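Arginine decarboxylase, A207R protein (Paramecium bursaria Chlorella virus 1, PDB 2NVA) probably catalyses the pyridoxal 5'-phosphate-dependent decarboxylation of arginine to agmatine, using a fold of the eukaryotic ornithine decarboxylase type. Local coordinates at residues A[74-88]-A[99-111]. Numbering follows the deposited sequence.
Sequences IKKVIQIGVSPSRII and LIFAKDQGVDIAT
Lys75 passes CG by Phe101 CZ at the rim of the ring and brings CE over one face: CE stands 4.1 Å from the ring centroid, 27° off the normal, a CH-pi contact, while NZ stands farther above the ring, 5.2 Å from its centroid, which allows at most a weak cation-pi attraction. Phe101 reaches this position because its CG is anti to the backbone N (chi1 177°), which carries the ring across to helix 71-80. Ile74 slides past it in the opposite sense, CG2 meeting Phe101 CE2 obliquely at 3.6 Å. The same methyl also meets Val107 CG2 tip to tip at 3.8 Å. Beyond the helix ends, Val107 touches both Pro84 and Ile87, its CG2 lying 3.9 Å from Pro84 CB and its CG1 turned to Ile87 CG2. On the strands, Ile88 and Ile109 meet through their CD1 methyls, 3.7 Å apart. Water 1 lies between Pro84 O and Asp108 N, 3.0 Å from each. These are successive beta-alpha units of the TIM barrel, with helix segments 74-80 and 99-105 running in nearly the same direction (21° apart) and a backbone hydrogen bond between Phe89 and Ile109. The chemistry therefore implies cohesion by apolar side chains between neighbouring units, with a water joining polar backbone groups of the two loops.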
loop_
_atom_site.group_PDB
_atom_site.type_symbol
_atom_site.label_atom_id
_atom_site.label_comp_id
_atom_site.label_asym_id
_atom_site.label_seq_id
_atom_site.Cartn_x
_atom_site.Cartn_y
_atom_site.Cartn_z
ATOM N N ILE A 74 -3.839 13.945 15.098
ATOM C CA ILE A 74 -4.010 14.908 16.189
ATOM C C ILE A 74 -3.609 14.247 17.522
ATOM O O ILE A 74 -2.810 14.797 18.289
ATOM C CB ILE A 74 -5.462 15.457 16.243
ATOM C CG1 ILE A 74 -5.725 16.368 15.039
ATOM C CG2 ILE A 74 -5.700 16.242 17.540
ATOM C CD1 ILE A 74 -7.225 16.648 14.780
ATOM N N LYS A 75 -4.161 13.060 17.782
ATOM C CA LYS A 75 -3.832 12.301 19.005
ATOM C C LYS A 75 -2.326 12.060 19.157
ATOM O O LYS A 75 -1.784 12.203 20.261
ATOM C CB LYS A 75 -4.563 10.951 19.000
ATOM C CG LYS A 75 -6.066 11.072 19.172
ATOM C CD LYS A 75 -6.763 9.704 19.041
ATOM C CE LYS A 75 -8.288 9.920 18.913
ATOM N NZ LYS A 75 -9.036 8.632 19.133
ATOM N N LYS A 76 -1.668 11.677 18.058
ATOM C CA LYS A 76 -0.210 11.419 18.044
ATOM C C LYS A 76 0.559 12.649 18.507
ATOM O O LYS A 76 1.457 12.538 19.328
ATOM C CB LYS A 76 0.296 11.013 16.644
ATOM C CG LYS A 76 -0.110 9.613 16.224
ATOM C CD LYS A 76 0.562 9.195 14.907
ATOM C CE LYS A 76 0.355 7.681 14.625
ATOM N NZ LYS A 76 -1.089 7.332 14.295
ATOM N N VAL A 77 0.190 13.810 17.965
ATOM C CA VAL A 77 0.862 15.076 18.265
ATOM C C VAL A 77 0.609 15.515 19.717
ATOM O O VAL A 77 1.543 15.950 20.424
ATOM C CB VAL A 77 0.459 16.170 17.234
ATOM C CG1 VAL A 77 0.969 17.557 17.640
ATOM C CG2 VAL A 77 0.987 15.780 15.841
ATOM N N ILE A 78 -0.644 15.388 20.157
ATOM C CA ILE A 78 -1.011 15.703 21.545
ATOM C C ILE A 78 -0.252 14.816 22.544
ATOM O O ILE A 78 0.257 15.293 23.561
ATOM C CB ILE A 78 -2.552 15.636 21.763
ATOM C CG1 ILE A 78 -3.225 16.784 20.995
ATOM C CG2 ILE A 78 -2.907 15.679 23.269
ATOM C CD1 ILE A 78 -4.765 16.749 21.014
ATOM N N GLN A 79 -0.149 13.536 22.221
ATOM C CA GLN A 79 0.582 12.584 23.068
ATOM C C GLN A 79 2.080 12.907 23.221
ATOM O O GLN A 79 2.692 12.533 24.220
ATOM C CB GLN A 79 0.365 11.145 22.575
ATOM C CG GLN A 79 -0.760 10.395 23.331
ATOM C CD GLN A 79 -2.142 10.450 22.644
ATOM O OE1 GLN A 79 -2.618 9.419 22.104
ATOM N NE2 GLN A 79 -2.789 11.643 22.640
ATOM N N ILE A 80 2.652 13.591 22.232
ATOM C CA ILE A 80 4.037 14.088 22.260
ATOM C C ILE A 80 4.188 15.251 23.264
ATOM O O ILE A 80 5.296 15.530 23.759
ATOM C CB ILE A 80 4.480 14.524 20.811
ATOM C CG1 ILE A 80 4.650 13.309 19.878
ATOM C CG2 ILE A 80 5.746 15.379 20.813
ATOM C CD1 ILE A 80 5.629 12.223 20.383
ATOM N N GLY A 81 3.068 15.924 23.564
ATOM C CA GLY A 81 3.051 17.061 24.489
ATOM C C GLY A 81 2.883 18.424 23.824
ATOM O O GLY A 81 3.059 19.457 24.466
ATOM N N VAL A 82 2.515 18.430 22.542
ATOM C CA VAL A 82 2.329 19.668 21.799
ATOM C C VAL A 82 0.946 20.202 22.134
ATOM O O VAL A 82 -0.008 19.426 22.226
ATOM C CB VAL A 82 2.407 19.411 20.272
ATOM C CG1 VAL A 82 2.266 20.714 19.470
ATOM C CG2 VAL A 82 3.704 18.692 19.907
ATOM N N SER A 83 0.836 21.516 22.310
ATOM C CA SER A 83 -0.473 22.155 22.448
ATOM C C SER A 83 -1.304 22.001 21.175
ATOM O O SER A 83 -0.790 22.220 20.085
ATOM C CB SER A 83 -0.317 23.646 22.752
ATOM O OG SER A 83 -1.595 24.261 22.817
ATOM N N PRO A 84 -2.586 21.616 21.307
ATOM C CA PRO A 84 -3.472 21.591 20.132
ATOM C C PRO A 84 -3.568 22.951 19.417
ATOM O O PRO A 84 -3.949 22.993 18.241
ATOM C CB PRO A 84 -4.828 21.197 20.726
ATOM C CG PRO A 84 -4.483 20.419 21.958
ATOM C CD PRO A 84 -3.273 21.134 22.522
ATOM N N SER A 85 -3.200 24.038 20.102
ATOM C CA SER A 85 -3.158 25.381 19.466
ATOM C C SER A 85 -2.131 25.456 18.320
ATOM O O SER A 85 -2.215 26.351 17.465
ATOM C CB SER A 85 -2.873 26.477 20.501
ATOM O OG SER A 85 -1.594 26.319 21.091
ATOM N N ARG A 86 -1.158 24.533 18.338
ATOM C CA ARG A 86 -0.085 24.472 17.324
ATOM C C ARG A 86 -0.427 23.618 16.085
ATOM O O ARG A 86 0.408 23.456 15.203
ATOM C CB ARG A 86 1.230 23.993 17.956
ATOM C CG ARG A 86 1.869 25.022 18.863
ATOM C CD ARG A 86 2.906 24.371 19.769
ATOM N NE ARG A 86 4.105 23.954 19.030
ATOM C CZ ARG A 86 5.179 23.408 19.599
ATOM N NH1 ARG A 86 6.227 23.061 18.864
ATOM N NH2 ARG A 86 5.199 23.194 20.907
ATOM N N ILE A 87 -1.651 23.083 16.034
ATOM C CA ILE A 87 -2.092 22.171 14.963
ATOM C C ILE A 87 -3.039 22.884 13.996
ATOM O O ILE A 87 -3.953 23.593 14.440
ATOM C CB ILE A 87 -2.800 20.916 15.567
ATOM C CG1 ILE A 87 -1.839 20.185 16.518
ATOM C CG2 ILE A 87 -3.321 19.957 14.457
ATOM C CD1 ILE A 87 -2.501 19.100 17.356
ATOM N N ILE A 88 -2.801 22.718 12.690
ATOM C CA ILE A 88 -3.789 23.061 11.662
ATOM C C ILE A 88 -4.350 21.722 11.191
ATOM O O ILE A 88 -3.581 20.823 10.817
ATOM C CB ILE A 88 -3.185 23.812 10.442
ATOM C CG1 ILE A 88 -2.833 25.289 10.726
ATOM C CG2 ILE A 88 -4.175 23.841 9.267
ATOM C CD1 ILE A 88 -2.700 25.643 12.159
ATOM N N LEU A 99 -14.253 16.236 13.693
ATOM C CA LEU A 99 -14.486 17.656 13.965
ATOM C C LEU A 99 -14.865 17.893 15.419
ATOM O O LEU A 99 -14.378 18.828 16.047
ATOM C CB LEU A 99 -15.569 18.222 13.034
ATOM C CG LEU A 99 -15.035 18.572 11.634
ATOM C CD1 LEU A 99 -16.179 18.969 10.702
ATOM C CD2 LEU A 99 -13.961 19.672 11.672
ATOM N N ILE A 100 -15.740 17.037 15.943
ATOM C CA ILE A 100 -16.151 17.100 17.355
ATOM C C ILE A 100 -14.937 16.888 18.256
ATOM O O ILE A 100 -14.763 17.615 19.238
ATOM C CB ILE A 100 -17.256 16.075 17.674
ATOM C CG1 ILE A 100 -18.519 16.405 16.864
ATOM C CG2 ILE A 100 -17.573 16.054 19.181
ATOM C CD1 ILE A 100 -19.520 15.258 16.787
ATOM N N PHE A 101 -14.108 15.905 17.907
ATOM C CA PHE A 101 -12.861 15.639 18.622
ATOM C C PHE A 101 -11.904 16.843 18.573
ATOM O O PHE A 101 -11.366 17.252 19.613
ATOM C CB PHE A 101 -12.182 14.380 18.059
ATOM C CG PHE A 101 -10.853 14.069 18.702
ATOM C CD1 PHE A 101 -10.796 13.482 19.971
ATOM C CD2 PHE A 101 -9.660 14.357 18.040
ATOM C CE1 PHE A 101 -9.565 13.198 20.576
ATOM C CE2 PHE A 101 -8.429 14.080 18.628
ATOM C CZ PHE A 101 -8.381 13.493 19.901
ATOM N N ALA A 102 -11.697 17.407 17.378
ATOM C CA ALA A 102 -10.856 18.597 17.225
ATOM C C ALA A 102 -11.348 19.758 18.089
ATOM O O ALA A 102 -10.552 20.421 18.763
ATOM C CB ALA A 102 -10.798 19.022 15.759
ATOM N N LYS A 103 -12.657 20.007 18.056
ATOM C CA LYS A 103 -13.251 21.092 18.844
ATOM C C LYS A 103 -12.970 20.865 20.322
ATOM O O LYS A 103 -12.580 21.784 21.042
ATOM C CB LYS A 103 -14.770 21.189 18.582
ATOM C CG LYS A 103 -15.460 22.350 19.304
ATOM C CD LYS A 103 -16.924 22.047 19.564
ATOM C CE LYS A 103 -17.076 20.675 20.271
ATOM N NZ LYS A 103 -18.303 20.628 21.146
ATOM N N ASP A 104 -13.172 19.626 20.762
ATOM C CA ASP A 104 -12.983 19.289 22.161
ATOM C C ASP A 104 -11.543 19.477 22.611
ATOM O O ASP A 104 -11.284 20.034 23.680
ATOM C CB ASP A 104 -13.452 17.868 22.423
ATOM C CG ASP A 104 -14.973 17.759 22.463
ATOM O OD1 ASP A 104 -15.645 18.757 22.813
ATOM O OD2 ASP A 104 -15.507 16.659 22.163
ATOM N N GLN A 105 -10.602 19.021 21.795
ATOM C CA GLN A 105 -9.192 19.082 22.184
ATOM C C GLN A 105 -8.592 20.473 22.051
ATOM O O GLN A 105 -7.624 20.796 22.733
ATOM C CB GLN A 105 -8.370 18.073 21.378
ATOM C CG GLN A 105 -8.806 16.625 21.585
ATOM C CD GLN A 105 -8.516 16.140 22.987
ATOM O OE1 GLN A 105 -7.381 16.236 23.471
ATOM N NE2 GLN A 105 -9.540 15.639 23.666
ATOM N N GLY A 106 -9.147 21.300 21.170
ATOM C CA GLY A 106 -8.570 22.630 20.955
ATOM C C GLY A 106 -7.897 22.819 19.607
ATOM O O GLY A 106 -7.171 23.795 19.400
ATOM N N VAL A 107 -8.128 21.895 18.683
ATOM C CA VAL A 107 -7.693 22.091 17.301
ATOM C C VAL A 107 -8.773 22.883 16.587
ATOM O O VAL A 107 -9.823 22.332 16.247
ATOM C CB VAL A 107 -7.404 20.733 16.574
ATOM C CG1 VAL A 107 -6.981 20.974 15.116
ATOM C CG2 VAL A 107 -6.337 19.977 17.332
ATOM N N ASP A 108 -8.518 24.173 16.376
ATOM C CA ASP A 108 -9.562 25.087 15.923
ATOM C C ASP A 108 -9.113 25.964 14.755
ATOM O O ASP A 108 -9.558 27.105 14.602
ATOM C CB ASP A 108 -10.071 25.948 17.097
ATOM C CG ASP A 108 -8.967 26.744 17.763
ATOM O OD1 ASP A 108 -7.818 26.705 17.253
ATOM O OD2 ASP A 108 -9.241 27.402 18.809
ATOM N N ILE A 109 -8.206 25.419 13.948
ATOM C CA ILE A 109 -7.859 25.995 12.657
ATOM C C ILE A 109 -7.925 24.838 11.667
ATOM O O ILE A 109 -7.303 23.803 11.910
ATOM C CB ILE A 109 -6.445 26.588 12.629
ATOM C CG1 ILE A 109 -6.267 27.614 13.750
ATOM C CG2 ILE A 109 -6.184 27.219 11.259
ATOM C CD1 ILE A 109 -4.851 28.156 13.869
ATOM N N ALA A 110 -8.691 25.004 10.589
ATOM C CA ALA A 110 -8.864 23.936 9.586
ATOM C C ALA A 110 -9.106 24.500 8.200
ATOM O O ALA A 110 -9.399 25.688 8.051
ATOM C CB ALA A 110 -10.015 22.989 9.979
ATOM N N THR A 111 -8.962 23.643 7.192
ATOM C CA THR A 111 -9.158 24.042 5.800
ATOM C C THR A 111 -10.508 23.545 5.264
ATOM O O THR A 111 -11.129 22.649 5.846
ATOM C CB THR A 111 -8.016 23.525 4.878
ATOM O OG1 THR A 111 -7.906 22.105 5.007
ATOM C CG2 THR A 111 -6.668 24.170 5.262
HETATM O O HOH W 1 -5.492 24.517 16.234
HETATM O O HOH W 2 -4.785 27.025 17.040
#